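Local coordinates for putative modification methylase (Thermus thermophilus, PDB 2ZIG), which probably methylates cytosine at N4 in DNA, using S-adenosyl-L-methionine as the methyl donor, at residues V229-L240 with A252-G262. Residues are numbered along the deposited sequence; the frame is centred on the assembly and turned at random.
Sequences VRMFSFVGDVVL and AAARWGRRALG
In the beta-alpha-beta unit formed by strand 238-241, helix 248-255 and strand 259-264, Val238, Val239 and Leu240 pair in parallel with Arg259, Ala260 and Leu261. The ladder is read from Arg259 N to Asp237 O, Val239 N to Arg259 O (2.8 Å, 174° at the hydrogen) and Leu261 N to Val239 O. Val238 and Leu261 meet on one face of the sheet; on the other, Val239 CB packs against Ala253 CB of the crossover helix at 3.8 Å. This is the Rossmann-like sheet of AdoMet-dependent methyltransferases, and the cofactor-binding residues Thr248 and Glu264 lie on the same helix and second strand. A Schellman motif ends that helix: Gly257, at C-prime, has positive phi, and Arg258 N bonds Ala253 O. Gly257 O accepts from Gly236 N of the type II turn 234-237. The bend of buried Arg258 at chi2 (70°) turns its end to grip Ser233 side-on: NE reaches OG at 3.0 Å and NH2 reaches the backbone O at 3.0 Å, from above the carbonyl plane. A water joins NH2 to Arg230 O, while Val235 N sits over one guanidinium face. A leucine in place of Arg258 would probably leave Ser233 O and OG without these two donors. Arg230 and Trp256 form an offset cation-pi stack, planes 2° apart, the guanidinium near CZ3 and CH2; Arg230 CD makes a CH-pi contact over the six-membered ring, 3.5 Å from its centroid.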
ATOM      1  N   VAL B 229     -16.452  -1.813 -11.870  1.00 23.31           N
ATOM      2  CA  VAL B 229     -17.280  -2.771 -12.589  1.00 23.24           C
ATOM      3  C   VAL B 229     -16.956  -2.712 -14.084  1.00 25.33           C
ATOM      4  O   VAL B 229     -16.719  -3.742 -14.715  1.00 25.57           O
ATOM      5  CB  VAL B 229     -18.787  -2.483 -12.388  1.00 23.36           C
ATOM      6  CG1 VAL B 229     -19.621  -3.365 -13.322  1.00 21.37           C
ATOM      7  CG2 VAL B 229     -19.184  -2.755 -10.946  1.00 20.44           C
ATOM      8  N   ARG B 230     -16.929  -1.506 -14.646  1.00 26.03           N
ATOM      9  CA  ARG B 230     -16.648  -1.341 -16.072  1.00 24.94           C
ATOM     10  C   ARG B 230     -15.259  -1.813 -16.471  1.00 25.39           C
ATOM     11  O   ARG B 230     -15.052  -2.256 -17.600  1.00 26.02           O
ATOM     12  CB  ARG B 230     -16.814   0.123 -16.479  1.00 24.84           C
ATOM     13  CG  ARG B 230     -18.215   0.672 -16.226  1.00 28.14           C
ATOM     14  CD  ARG B 230     -18.324   2.091 -16.719  1.00 25.05           C
ATOM     15  NE  ARG B 230     -18.037   2.170 -18.148  1.00 25.16           N
ATOM     16  CZ  ARG B 230     -17.806   3.301 -18.799  1.00 27.24           C
ATOM     17  NH1 ARG B 230     -17.824   4.458 -18.143  1.00 25.73           N
ATOM     18  NH2 ARG B 230     -17.563   3.275 -20.104  1.00 27.53           N
ATOM     19  N   MET B 231     -14.313  -1.723 -15.542  1.00 24.63           N
ATOM     20  CA  MET B 231     -12.937  -2.122 -15.818  1.00 23.29           C
ATOM     21  C   MET B 231     -12.637  -3.600 -15.626  1.00 21.59           C
ATOM     22  O   MET B 231     -11.781  -4.146 -16.309  1.00 23.63           O
ATOM     23  CB  MET B 231     -11.962  -1.354 -14.922  1.00 22.06           C
ATOM     24  CG  MET B 231     -11.911   0.142 -15.112  1.00 20.08           C
ATOM     25  SD  MET B 231     -11.004   0.850 -13.713  1.00 19.96           S
ATOM     26  CE  MET B 231      -9.284   0.231 -14.044  1.00 19.99           C
ATOM     27  N   PHE B 232     -13.329  -4.252 -14.704  1.00 20.16           N
ATOM     28  CA  PHE B 232     -13.003  -5.633 -14.438  1.00 22.18           C
ATOM     29  C   PHE B 232     -14.108  -6.668 -14.498  1.00 22.34           C
ATOM     30  O   PHE B 232     -14.082  -7.630 -13.741  1.00 23.01           O
ATOM     31  CB  PHE B 232     -12.271  -5.702 -13.096  1.00 22.26           C
ATOM     32  CG  PHE B 232     -11.029  -4.853 -13.054  1.00 24.05           C
ATOM     33  CD1 PHE B 232      -9.925  -5.176 -13.847  1.00 23.70           C
ATOM     34  CD2 PHE B 232     -10.979  -3.702 -12.268  1.00 21.22           C
ATOM     35  CE1 PHE B 232      -8.784  -4.362 -13.863  1.00 22.94           C
ATOM     36  CE2 PHE B 232      -9.844  -2.881 -12.276  1.00 24.09           C
ATOM     37  CZ  PHE B 232      -8.744  -3.215 -13.078  1.00 22.40           C
ATOM     38  N   SER B 233     -15.076  -6.456 -15.389  1.00 21.88           N
ATOM     39  CA  SER B 233     -16.163  -7.401 -15.604  1.00 23.74           C
ATOM     40  C   SER B 233     -16.773  -7.054 -16.951  1.00 24.95           C
ATOM     41  O   SER B 233     -16.509  -5.986 -17.493  1.00 24.03           O
ATOM     42  CB  SER B 233     -17.236  -7.294 -14.516  1.00 23.09           C
ATOM     43  OG  SER B 233     -18.057  -6.157 -14.716  1.00 20.32           O
ATOM     44  N   PHE B 234     -17.582  -7.964 -17.488  1.00 26.23           N
ATOM     45  CA  PHE B 234     -18.254  -7.754 -18.769  1.00 25.07           C
ATOM     46  C   PHE B 234     -19.754  -7.688 -18.546  1.00 25.07           C
ATOM     47  O   PHE B 234     -20.259  -8.207 -17.549  1.00 23.25           O
ATOM     48  CB  PHE B 234     -17.952  -8.914 -19.725  1.00 27.54           C
ATOM     49  CG  PHE B 234     -16.529  -8.961 -20.193  1.00 27.52           C
ATOM     50  CD1 PHE B 234     -16.096  -8.130 -21.219  1.00 27.90           C
ATOM     51  CD2 PHE B 234     -15.616  -9.831 -19.600  1.00 28.35           C
ATOM     52  CE1 PHE B 234     -14.771  -8.164 -21.653  1.00 28.76           C
ATOM     53  CE2 PHE B 234     -14.288  -9.873 -20.025  1.00 28.29           C
ATOM     54  CZ  PHE B 234     -13.866  -9.036 -21.055  1.00 28.82           C
ATOM     55  N   VAL B 235     -20.468  -7.045 -19.465  1.00 23.59           N
ATOM     56  CA  VAL B 235     -21.919  -6.971 -19.356  1.00 25.02           C
ATOM     57  C   VAL B 235     -22.392  -8.417 -19.167  1.00 24.75           C
ATOM     58  O   VAL B 235     -21.876  -9.328 -19.812  1.00 25.17           O
ATOM     59  CB  VAL B 235     -22.549  -6.389 -20.645  1.00 25.21           C
ATOM     60  CG1 VAL B 235     -24.054  -6.417 -20.551  1.00 27.57           C
ATOM     61  CG2 VAL B 235     -22.073  -4.962 -20.854  1.00 27.50           C
ATOM     62  N   GLY B 236     -23.346  -8.634 -18.272  1.00 25.49           N
ATOM     63  CA  GLY B 236     -23.825  -9.985 -18.042  1.00 27.48           C
ATOM     64  C   GLY B 236     -23.111 -10.740 -16.926  1.00 29.60           C
ATOM     65  O   GLY B 236     -23.676 -11.684 -16.371  1.00 30.55           O
ATOM     66  N   ASP B 237     -21.878 -10.345 -16.595  1.00 28.09           N
ATOM     67  CA  ASP B 237     -21.127 -11.002 -15.520  1.00 27.40           C
ATOM     68  C   ASP B 237     -21.798 -10.818 -14.162  1.00 26.95           C
ATOM     69  O   ASP B 237     -22.668  -9.958 -13.993  1.00 27.77           O
ATOM     70  CB  ASP B 237     -19.708 -10.439 -15.399  1.00 28.77           C
ATOM     71  CG  ASP B 237     -18.800 -10.853 -16.535  1.00 31.46           C
ATOM     72  OD1 ASP B 237     -19.171 -11.753 -17.323  1.00 29.71           O
ATOM     73  OD2 ASP B 237     -17.695 -10.277 -16.627  1.00 31.26           O
ATOM     74  N   VAL B 238     -21.371 -11.625 -13.194  1.00 25.44           N
ATOM     75  CA  VAL B 238     -21.887 -11.569 -11.834  1.00 26.25           C
ATOM     76  C   VAL B 238     -20.896 -10.787 -10.968  1.00 26.05           C
ATOM     77  O   VAL B 238     -19.719 -11.150 -10.876  1.00 25.27           O
ATOM     78  CB  VAL B 238     -22.049 -12.988 -11.226  1.00 27.71           C
ATOM     79  CG1 VAL B 238     -22.575 -12.883  -9.795  1.00 27.38           C
ATOM     80  CG2 VAL B 238     -22.997 -13.827 -12.088  1.00 28.28           C
ATOM     81  N   VAL B 239     -21.379  -9.715 -10.352  1.00 25.22           N
ATOM     82  CA  VAL B 239     -20.553  -8.877  -9.491  1.00 25.89           C
ATOM     83  C   VAL B 239     -21.011  -9.086  -8.056  1.00 25.69           C
ATOM     84  O   VAL B 239     -22.191  -8.918  -7.740  1.00 25.18           O
ATOM     85  CB  VAL B 239     -20.688  -7.378  -9.860  1.00 26.36           C
ATOM     86  CG1 VAL B 239     -19.881  -6.517  -8.883  1.00 25.29           C
ATOM     87  CG2 VAL B 239     -20.201  -7.145 -11.284  1.00 23.94           C
ATOM     88  N   LEU B 240     -20.073  -9.450  -7.190  1.00 25.24           N
ATOM     89  CA  LEU B 240     -20.395  -9.713  -5.798  1.00 27.33           C
ATOM     90  C   LEU B 240     -19.746  -8.786  -4.787  1.00 27.34           C
ATOM     91  O   LEU B 240     -18.584  -8.424  -4.928  1.00 26.36           O
ATOM     92  CB  LEU B 240     -20.004 -11.147  -5.441  1.00 28.66           C
ATOM     93  CG  LEU B 240     -19.969 -11.456  -3.940  1.00 30.45           C
ATOM     94  CD1 LEU B 240     -21.376 -11.361  -3.361  1.00 31.60           C
ATOM     95  CD2 LEU B 240     -19.402 -12.833  -3.713  1.00 30.32           C
ATOM     96  N   ALA B 252     -23.996  -0.072  -8.618  1.00 25.04           N
ATOM     97  CA  ALA B 252     -23.033   0.187  -9.683  1.00 25.45           C
ATOM     98  C   ALA B 252     -23.094  -0.945 -10.700  1.00 24.42           C
ATOM     99  O   ALA B 252     -23.064  -0.715 -11.900  1.00 26.18           O
ATOM    100  CB  ALA B 252     -21.624   0.293  -9.112  1.00 19.81           C
ATOM    101  N   ALA B 253     -23.185  -2.172 -10.213  1.00 26.10           N
ATOM    102  CA  ALA B 253     -23.251  -3.337 -11.091  1.00 25.70           C
ATOM    103  C   ALA B 253     -24.503  -3.315 -11.975  1.00 25.84           C
ATOM    104  O   ALA B 253     -24.421  -3.427 -13.198  1.00 27.24           O
ATOM    105  CB  ALA B 253     -23.226  -4.607 -10.256  1.00 27.05           C
ATOM    106  N   ALA B 254     -25.664  -3.157 -11.353  1.00 26.01           N
ATOM    107  CA  ALA B 254     -26.917  -3.140 -12.094  1.00 26.93           C
ATOM    108  C   ALA B 254     -27.033  -1.982 -13.085  1.00 25.99           C
ATOM    109  O   ALA B 254     -27.585  -2.144 -14.173  1.00 24.72           O
ATOM    110  CB  ALA B 254     -28.083  -3.114 -11.129  1.00 24.81           C
ATOM    111  N   ARG B 255     -26.519  -0.814 -12.721  1.00 27.07           N
ATOM    112  CA  ARG B 255     -26.603   0.335 -13.624  1.00 26.84           C
ATOM    113  C   ARG B 255     -25.802   0.094 -14.892  1.00 25.75           C
ATOM    114  O   ARG B 255     -26.056   0.726 -15.911  1.00 27.25           O
ATOM    115  CB  ARG B 255     -26.100   1.605 -12.939  1.00 28.57           C
ATOM    116  CG  ARG B 255     -27.015   2.141 -11.853  1.00 28.47           C
ATOM    117  CD  ARG B 255     -26.293   3.203 -11.043  1.00 32.15           C
ATOM    118  NE  ARG B 255     -25.917   4.359 -11.847  1.00 33.47           N
ATOM    119  CZ  ARG B 255     -26.757   5.333 -12.179  1.00 35.19           C
ATOM    120  NH1 ARG B 255     -26.346   6.360 -12.917  1.00 33.23           N
ATOM    121  NH2 ARG B 255     -28.015   5.283 -11.761  1.00 36.23           N
ATOM    122  N   TRP B 256     -24.848  -0.830 -14.832  1.00 25.70           N
ATOM    123  CA  TRP B 256     -24.016  -1.137 -15.993  1.00 24.64           C
ATOM    124  C   TRP B 256     -24.227  -2.502 -16.640  1.00 25.54           C
ATOM    125  O   TRP B 256     -23.317  -3.063 -17.237  1.00 24.31           O
ATOM    126  CB  TRP B 256     -22.538  -0.936 -15.640  1.00 23.93           C
ATOM    127  CG  TRP B 256     -22.239   0.504 -15.539  1.00 23.26           C
ATOM    128  CD1 TRP B 256     -22.410   1.302 -14.442  1.00 24.18           C
ATOM    129  CD2 TRP B 256     -21.929   1.380 -16.626  1.00 24.24           C
ATOM    130  NE1 TRP B 256     -22.241   2.622 -14.786  1.00 23.86           N
ATOM    131  CE2 TRP B 256     -21.948   2.698 -16.120  1.00 23.95           C
ATOM    132  CE3 TRP B 256     -21.642   1.179 -17.979  1.00 23.23           C
ATOM    133  CZ2 TRP B 256     -21.696   3.810 -16.923  1.00 26.26           C
ATOM    134  CZ3 TRP B 256     -21.388   2.288 -18.780  1.00 24.60           C
ATOM    135  CH2 TRP B 256     -21.419   3.586 -18.247  1.00 26.47           C
ATOM    136  N   GLY B 257     -25.436  -3.037 -16.528  1.00 27.97           N
ATOM    137  CA  GLY B 257     -25.711  -4.317 -17.153  1.00 28.20           C
ATOM    138  C   GLY B 257     -25.007  -5.546 -16.601  1.00 27.74           C
ATOM    139  O   GLY B 257     -24.838  -6.526 -17.322  1.00 27.15           O
ATOM    140  N   ARG B 258     -24.579  -5.501 -15.343  1.00 27.50           N
ATOM    141  CA  ARG B 258     -23.956  -6.663 -14.710  1.00 28.49           C
ATOM    142  C   ARG B 258     -24.966  -7.190 -13.693  1.00 29.31           C
ATOM    143  O   ARG B 258     -25.805  -6.432 -13.211  1.00 29.92           O
ATOM    144  CB  ARG B 258     -22.665  -6.289 -13.972  1.00 27.28           C
ATOM    145  CG  ARG B 258     -21.422  -6.273 -14.836  1.00 27.08           C
ATOM    146  CD  ARG B 258     -21.441  -5.128 -15.823  1.00 26.95           C
ATOM    147  NE  ARG B 258     -20.141  -4.961 -16.458  1.00 27.22           N
ATOM    148  CZ  ARG B 258     -19.901  -4.115 -17.454  1.00 27.11           C
ATOM    149  NH1 ARG B 258     -20.882  -3.359 -17.932  1.00 25.83           N
ATOM    150  NH2 ARG B 258     -18.677  -4.017 -17.961  1.00 27.00           N
ATOM    151  N   ARG B 259     -24.887  -8.479 -13.373  1.00 29.91           N
ATOM    152  CA  ARG B 259     -25.796  -9.081 -12.394  1.00 30.64           C
ATOM    153  C   ARG B 259     -25.250  -8.840 -10.978  1.00 28.03           C
ATOM    154  O   ARG B 259     -24.113  -9.208 -10.665  1.00 24.84           O
ATOM    155  CB  ARG B 259     -25.922 -10.584 -12.663  1.00 34.31           C
ATOM    156  CG  ARG B 259     -26.394 -10.911 -14.080  1.00 41.00           C
ATOM    157  CD  ARG B 259     -26.083 -12.353 -14.467  1.00 45.38           C
ATOM    158  NE  ARG B 259     -26.967 -13.314 -13.818  1.00 50.96           N
ATOM    159  CZ  ARG B 259     -26.756 -14.629 -13.791  1.00 54.01           C
ATOM    160  NH1 ARG B 259     -25.682 -15.152 -14.376  1.00 53.15           N
ATOM    161  NH2 ARG B 259     -27.629 -15.425 -13.184  1.00 54.92           N
ATOM    162  N   ALA B 260     -26.059  -8.229 -10.125  1.00 25.50           N
ATOM    163  CA  ALA B 260     -25.626  -7.938  -8.772  1.00 27.05           C
ATOM    164  C   ALA B 260     -25.898  -9.076  -7.808  1.00 28.07           C
ATOM    165  O   ALA B 260     -26.970  -9.677  -7.816  1.00 28.62           O
ATOM    166  CB  ALA B 260     -26.296  -6.664  -8.264  1.00 25.48           C
ATOM    167  N   LEU B 261     -24.903  -9.361  -6.979  1.00 28.19           N
ATOM    168  CA  LEU B 261     -24.996 -10.391  -5.959  1.00 30.18           C
ATOM    169  C   LEU B 261     -24.340  -9.802  -4.716  1.00 31.18           C
ATOM    170  O   LEU B 261     -23.235  -9.258  -4.788  1.00 31.33           O
ATOM    171  CB  LEU B 261     -24.244 -11.655  -6.385  1.00 30.10           C
ATOM    172  CG  LEU B 261     -24.328 -12.849  -5.428  1.00 29.34           C
ATOM    173  CD1 LEU B 261     -25.790 -13.248  -5.293  1.00 29.02           C
ATOM    174  CD2 LEU B 261     -23.489 -14.029  -5.934  1.00 23.88           C
ATOM    175  N   GLY B 262     -25.022  -9.897  -3.579  1.00 31.61           N
ATOM    176  CA  GLY B 262     -24.449  -9.363  -2.361  1.00 32.61           C
ATOM    177  C   GLY B 262     -24.845 -10.065  -1.080  1.00 33.30           C
ATOM    178  O   GLY B 262     -25.783 -10.867  -1.044  1.00 32.57           O
TER
HETATM  179  O   HOH W   1     -16.928  -2.232 -19.480  1.00 22.89           O